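Local coordinates for protein borrelidin polyketide synthase, type I (Streptomyces parvulus, PDB 6OBT) that probably catalyses, as a dehydratase domain of a modular polyketide synthase, the loss of water from a beta-hydroxyacyl intermediate in borrelidin assembly, at residues Leu62-Tyr67 against Leu111-Ser116; Asp117-Arg122 against Met138-Asp143. All blocks are in the same frame, centred on the assembly; numbering follows the deposited sequence.

Contact 1 (Leu62-Tyr67 against Leu111-Ser116); sequences LSLPSY and LVLGAS
Leu64 and Leu113 meet because each turns CG away from its own carbonyl carbon and beside its backbone N (chi1 -65° and -67°), which sends both side chains into the space between the two loops. CD1 of Leu64 does most of the touching: it packs obliquely against CB of Leu113 at 4.1 Å and reaches on to the backbone, where it lies 3.1 Å from the carbonyl oxygen of Gly114, a close approach for a methyl group. The same methyl also borders CA of Ala115. Deeper in, CD1 of Leu62 meets CD2 of Leu111 at 4.3 Å, a looser apolar contact. The polar link between the loops is a water that accepts from the backbone N of Leu64 (3.0 Å) and donates to O of Gly114 (2.6 Å), so the Gly114 carbonyl faces both this water and the leucine methyl. A bond of 3.1 Å from Tyr67 N to Ser63 O closes a single helix-like turn that carries Leu64. The leucine side chains supply most of the direct contact, and the water joins the two backbones beside them. Leu64 and Leu113 both also pack on Leu70 and on Val79 of strand 78-79, while Leu111 leans on Ser140 and Arg142 of strand 134-142. Segment 111-116 thus runs from strand 78-79, where Leu113 also makes backbone bonds with Val79, to strand 134-142 of the hairpin, while 62-67 covers Leu113 through Leu64.

Contact 2 (Asp117-Arg122 against Met138-Asp143); sequences DTVQVR and MHSRRD
Gln120 and Arg141 form an antiparallel hydrogen-bonded pair, as do Arg122 and His139, where strands 119-122 and 138-142 of a beta hairpin run with their axes 160° apart. Between them Val121 faces Ser140 as a non-hydrogen-bonded pair, and CA of Ser140 sits 3.0 Å from O of Gln120 in a CA-H...O contact. On the face of Gln120 and Arg141 the two side chains lie side by side, pointing the same way. The arginine bends at chi3 (73°), turning its guanidinium nearly coplanar with the amide; NH2 gives a 2.8 Å bond to a lone pair of Gln120 OE1, and NE adds a weak one. NH2 also forms a salt bridge with Asp50 of the second subunit, whose backbone O accepts from NE of Arg122. On the other face CG1 of Val119 presses tightly on CB of Ser140 at 3.4 Å, and OG of Ser140 is hydrogen-bonded to NE2 of His150 on the neighbouring strand 148-156. Near the start of the first strand, Arg142 stretches out from CG to NE and brings NH1 to OD2 of Asp117 at 2.8 Å, a salt bridge in which carboxylate and guanidinium planes are 46° apart. NH1 also lies 3.3 Å from CG2 of Val119. Since OD2 accepts from Gly114 N as well, the carboxylate probably stays ionised. Gln120, by contrast, offers Arg141 a neutral acceptor, gripped by NH2 and more weakly by NE, that probably limits the rotation of the guanidinium, consistent with orienting it for Asp50 of the second subunit.

From the N terminus, strand 55-62 runs into the turn at 62-67; the chain then passes through helix 83-97 and strand 101-107 before 111-116 returns to that turn, so contact 1 closes a long loop. The chain enters strand 119-127 immediately afterwards, and contact 2 closes a much shorter one, the hairpin with strand 134-142. The two closures follow in series, neither enclosing nor crossing the other, with centres about 10 Å apart. They join directly: Leu62 N probably bonds to Val119 O, at 2.8 Å, linking strand 55-62 to the hairpin. Together they fasten the loops after strands 55-62 and 101-107 to the hairpin, consistent with the double-hotdog fold of polyketide synthase dehydratases.

Contact 1 (Leu62-Tyr67 against Leu111-Ser116)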
loop_
_atom_site.group_PDB
_atom_site.type_symbol
_atom_site.label_atom_id
_atom_site.label_comp_id
_atom_site.label_asym_id
_atom_site.label_seq_id
_atom_site.Cartn_x
_atom_site.Cartn_y
_atom_site.Cartn_z
ATOM N N LEU A 62 0.119 -1.969 -14.643
ATOM C CA LEU A 62 -0.454 -2.236 -15.960
ATOM C C LEU A 62 0.585 -1.981 -17.044
ATOM O O LEU A 62 1.285 -0.963 -17.018
ATOM C CB LEU A 62 -1.684 -1.364 -16.223
ATOM C CG LEU A 62 -2.955 -1.624 -15.415
ATOM C CD1 LEU A 62 -4.103 -0.802 -15.987
ATOM C CD2 LEU A 62 -3.303 -3.116 -15.361
ATOM N N SER A 63 0.669 -2.902 -17.998
ATOM C CA SER A 63 1.508 -2.729 -19.172
ATOM C C SER A 63 1.009 -3.687 -20.244
ATOM O O SER A 63 0.357 -4.690 -19.947
ATOM C CB SER A 63 2.985 -2.974 -18.859
ATOM O OG SER A 63 3.291 -4.356 -18.778
ATOM N N LEU A 64 1.320 -3.366 -21.491
ATOM C CA LEU A 64 0.888 -4.256 -22.561
ATOM C C LEU A 64 1.661 -5.578 -22.574
ATOM O O LEU A 64 1.088 -6.606 -22.948
ATOM C CB LEU A 64 0.986 -3.555 -23.916
ATOM C CG LEU A 64 0.006 -2.371 -24.001
ATOM C CD1 LEU A 64 0.471 -1.318 -25.002
ATOM C CD2 LEU A 64 -1.418 -2.832 -24.315
ATOM N N PRO A 65 2.938 -5.633 -22.176
ATOM C CA PRO A 65 3.572 -6.959 -22.073
ATOM C C PRO A 65 2.933 -7.849 -21.022
ATOM O O PRO A 65 2.984 -9.078 -21.152
ATOM C CB PRO A 65 5.028 -6.619 -21.743
ATOM C CG PRO A 65 5.232 -5.305 -22.417
ATOM C CD PRO A 65 3.950 -4.557 -22.186
ATOM N N SER A 66 2.314 -7.267 -19.991
ATOM C CA SER A 66 1.647 -8.065 -18.970
ATOM C C SER A 66 0.240 -8.474 -19.389
ATOM O O SER A 66 -0.237 -9.538 -18.984
ATOM C CB SER A 66 1.594 -7.297 -17.649
ATOM O OG SER A 66 2.878 -7.262 -17.048
ATOM N N TYR A 67 -0.436 -7.650 -20.181
ATOM C CA TYR A 67 -1.781 -7.954 -20.669
ATOM C C TYR A 67 -1.849 -7.542 -22.130
ATOM O O TYR A 67 -2.426 -6.502 -22.471
ATOM C CB TYR A 67 -2.848 -7.229 -19.848
ATOM C CG TYR A 67 -2.587 -7.197 -18.355
ATOM C CD1 TYR A 67 -1.901 -6.140 -17.773
ATOM C CD2 TYR A 67 -3.033 -8.225 -17.531
ATOM C CE1 TYR A 67 -1.663 -6.101 -16.418
ATOM C CE2 TYR A 67 -2.799 -8.202 -16.170
ATOM C CZ TYR A 67 -2.113 -7.135 -15.618
ATOM O OH TYR A 67 -1.873 -7.091 -14.261
ATOM N N LEU A 111 -6.672 6.671 -19.777
ATOM C CA LEU A 111 -5.337 6.104 -19.568
ATOM C C LEU A 111 -4.823 5.543 -20.892
ATOM O O LEU A 111 -5.358 4.555 -21.401
ATOM C CB LEU A 111 -5.363 5.025 -18.490
ATOM C CG LEU A 111 -3.969 4.462 -18.210
ATOM C CD1 LEU A 111 -3.067 5.587 -17.733
ATOM C CD2 LEU A 111 -4.033 3.352 -17.181
ATOM N N VAL A 112 -3.773 6.152 -21.435
ATOM C CA VAL A 112 -3.179 5.717 -22.699
ATOM C C VAL A 112 -1.968 4.848 -22.392
ATOM O O VAL A 112 -1.041 5.278 -21.695
ATOM C CB VAL A 112 -2.776 6.905 -23.586
ATOM C CG1 VAL A 112 -2.308 6.422 -24.961
ATOM C CG2 VAL A 112 -3.918 7.895 -23.718
ATOM N N LEU A 113 -1.954 3.634 -22.931
ATOM C CA LEU A 113 -0.851 2.707 -22.728
ATOM C C LEU A 113 0.063 2.748 -23.946
ATOM O O LEU A 113 -0.346 2.379 -25.052
ATOM C CB LEU A 113 -1.357 1.290 -22.473
ATOM C CG LEU A 113 -2.124 1.106 -21.160
ATOM C CD1 LEU A 113 -2.829 -0.242 -21.108
ATOM C CD2 LEU A 113 -1.188 1.279 -19.976
ATOM N N GLY A 114 1.292 3.214 -23.745
ATOM C CA GLY A 114 2.280 3.113 -24.793
ATOM C C GLY A 114 2.776 1.691 -24.941
ATOM O O GLY A 114 2.532 0.835 -24.087
ATOM N N ALA A 115 3.465 1.433 -26.053
ATOM C CA ALA A 115 4.073 0.121 -26.248
ATOM C C ALA A 115 5.073 -0.181 -25.141
ATOM O O ALA A 115 5.163 -1.319 -24.661
ATOM C CB ALA A 115 4.749 0.055 -27.617
ATOM N N SER A 116 5.827 0.835 -24.717
ATOM C CA SER A 116 6.870 0.713 -23.713
ATOM C C SER A 116 6.378 0.980 -22.296
ATOM O O SER A 116 7.096 0.680 -21.339
ATOM C CB SER A 116 8.011 1.685 -24.046
ATOM O OG SER A 116 7.877 2.900 -23.321
HETATM O O HOH W 1 2.605 -0.642 -21.934
#

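Contact 2 (Asp117-Arg122 against Met138-Asp143)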
loop_
_atom_site.group_PDB
_atom_site.type_symbol
_atom_site.label_atom_id
_atom_site.label_comp_id
_atom_site.label_asym_id
_atom_site.label_seq_id
_atom_site.Cartn_x
_atom_site.Cartn_y
_atom_site.Cartn_z
ATOM N N ASP A 117 5.176 1.522 -22.140
ATOM C CA ASP A 117 4.775 2.115 -20.875
ATOM C C ASP A 117 4.534 1.058 -19.806
ATOM O O ASP A 117 4.063 -0.046 -20.079
ATOM C CB ASP A 117 3.506 2.953 -21.058
ATOM C CG ASP A 117 3.778 4.294 -21.711
ATOM O OD1 ASP A 117 4.964 4.675 -21.833
ATOM O OD2 ASP A 117 2.803 4.970 -22.097
ATOM N N THR A 118 4.884 1.411 -18.576
ATOM C CA THR A 118 4.439 0.693 -17.393
ATOM C C THR A 118 3.815 1.710 -16.453
ATOM O O THR A 118 4.312 2.833 -16.322
ATOM C CB THR A 118 5.601 -0.053 -16.730
ATOM O OG1 THR A 118 5.091 -0.852 -15.663
ATOM C CG2 THR A 118 6.642 0.922 -16.196
ATOM N N VAL A 119 2.691 1.358 -15.850
ATOM C CA VAL A 119 1.932 2.324 -15.070
ATOM C C VAL A 119 1.525 1.689 -13.750
ATOM O O VAL A 119 0.992 0.573 -13.735
ATOM C CB VAL A 119 0.693 2.815 -15.844
ATOM C CG1 VAL A 119 -0.031 3.855 -15.059
ATOM C CG2 VAL A 119 1.102 3.388 -17.179
ATOM N N GLN A 120 1.771 2.396 -12.643
ATOM C CA GLN A 120 1.230 1.994 -11.352
ATOM C C GLN A 120 -0.232 2.428 -11.260
ATOM O O GLN A 120 -0.583 3.544 -11.638
ATOM C CB GLN A 120 2.041 2.612 -10.205
ATOM C CG GLN A 120 3.479 2.122 -10.125
ATOM C CD GLN A 120 4.279 2.881 -9.084
ATOM O OE1 GLN A 120 4.194 4.106 -8.996
ATOM N NE2 GLN A 120 5.053 2.153 -8.283
ATOM N N VAL A 121 -1.080 1.551 -10.745
ATOM C CA VAL A 121 -2.490 1.873 -10.595
ATOM C C VAL A 121 -2.885 1.742 -9.132
ATOM O O VAL A 121 -2.338 0.921 -8.390
ATOM C CB VAL A 121 -3.366 0.980 -11.507
ATOM C CG1 VAL A 121 -2.944 1.173 -12.951
ATOM C CG2 VAL A 121 -3.221 -0.477 -11.137
ATOM N N ARG A 122 -3.822 2.591 -8.709
ATOM C CA ARG A 122 -4.381 2.533 -7.363
ATOM C C ARG A 122 -5.902 2.586 -7.420
ATOM O O ARG A 122 -6.472 3.358 -8.192
ATOM C CB ARG A 122 -3.899 3.692 -6.506
ATOM C CG ARG A 122 -2.398 3.822 -6.439
ATOM C CD ARG A 122 -1.801 2.711 -5.576
ATOM N NE ARG A 122 -0.387 2.955 -5.311
ATOM C CZ ARG A 122 0.611 2.376 -5.970
ATOM N NH1 ARG A 122 0.352 1.512 -6.949
ATOM N NH2 ARG A 122 1.872 2.666 -5.653
ATOM N N MET A 138 -9.869 6.152 -8.592
ATOM C CA MET A 138 -8.948 5.368 -9.408
ATOM C C MET A 138 -7.859 6.278 -9.958
ATOM O O MET A 138 -8.159 7.353 -10.487
ATOM C CB MET A 138 -9.683 4.701 -10.567
ATOM C CG MET A 138 -10.592 3.551 -10.139
ATOM S SD MET A 138 -12.040 4.131 -9.263
ATOM C CE MET A 138 -12.994 2.608 -9.265
ATOM N N HIS A 139 -6.606 5.837 -9.864
ATOM C CA HIS A 139 -5.474 6.688 -10.216
ATOM C C HIS A 139 -4.386 5.872 -10.896
ATOM O O HIS A 139 -4.272 4.662 -10.701
ATOM C CB HIS A 139 -4.847 7.372 -8.987
ATOM C CG HIS A 139 -5.849 7.886 -8.003
ATOM N ND1 HIS A 139 -6.085 9.231 -7.819
ATOM C CD2 HIS A 139 -6.679 7.237 -7.152
ATOM C CE1 HIS A 139 -7.014 9.388 -6.891
ATOM N NE2 HIS A 139 -7.396 8.193 -6.476
ATOM N N SER A 140 -3.537 6.565 -11.647
ATOM C CA SER A 140 -2.388 5.917 -12.250
ATOM C C SER A 140 -1.209 6.866 -12.201
ATOM O O SER A 140 -1.369 8.073 -12.001
ATOM C CB SER A 140 -2.675 5.481 -13.681
ATOM O OG SER A 140 -2.437 6.546 -14.587
ATOM N N ARG A 141 -0.015 6.293 -12.354
ATOM C CA ARG A 141 1.206 7.078 -12.383
ATOM C C ARG A 141 2.240 6.359 -13.231
ATOM O O ARG A 141 2.535 5.182 -12.993
ATOM C CB ARG A 141 1.754 7.316 -10.977
ATOM C CG ARG A 141 2.943 8.259 -10.966
ATOM C CD ARG A 141 3.416 8.495 -9.564
ATOM N NE ARG A 141 4.104 7.323 -9.041
ATOM C CZ ARG A 141 4.742 7.294 -7.874
ATOM N NH1 ARG A 141 4.772 8.376 -7.106
ATOM N NH2 ARG A 141 5.344 6.181 -7.476
ATOM N N ARG A 142 2.768 7.067 -14.223
ATOM C CA ARG A 142 3.950 6.641 -14.956
ATOM C C ARG A 142 5.200 7.083 -14.205
ATOM O O ARG A 142 5.153 7.963 -13.341
ATOM C CB ARG A 142 3.949 7.209 -16.374
ATOM C CG ARG A 142 2.609 7.106 -17.049
ATOM C CD ARG A 142 2.676 7.466 -18.521
ATOM N NE ARG A 142 1.330 7.602 -19.069
ATOM C CZ ARG A 142 0.652 6.617 -19.653
ATOM N NH1 ARG A 142 1.197 5.415 -19.790
ATOM N NH2 ARG A 142 -0.572 6.840 -20.111
ATOM N N ASP A 143 6.324 6.452 -14.545
ATOM C CA ASP A 143 7.546 6.598 -13.757
ATOM C C ASP A 143 7.955 8.063 -13.616
ATOM O O ASP A 143 7.980 8.612 -12.508
ATOM C CB ASP A 143 8.658 5.764 -14.392
ATOM C CG ASP A 143 8.253 4.309 -14.574
ATOM O OD1 ASP A 143 8.883 3.435 -13.941
ATOM O OD2 ASP A 143 7.290 4.044 -15.334
#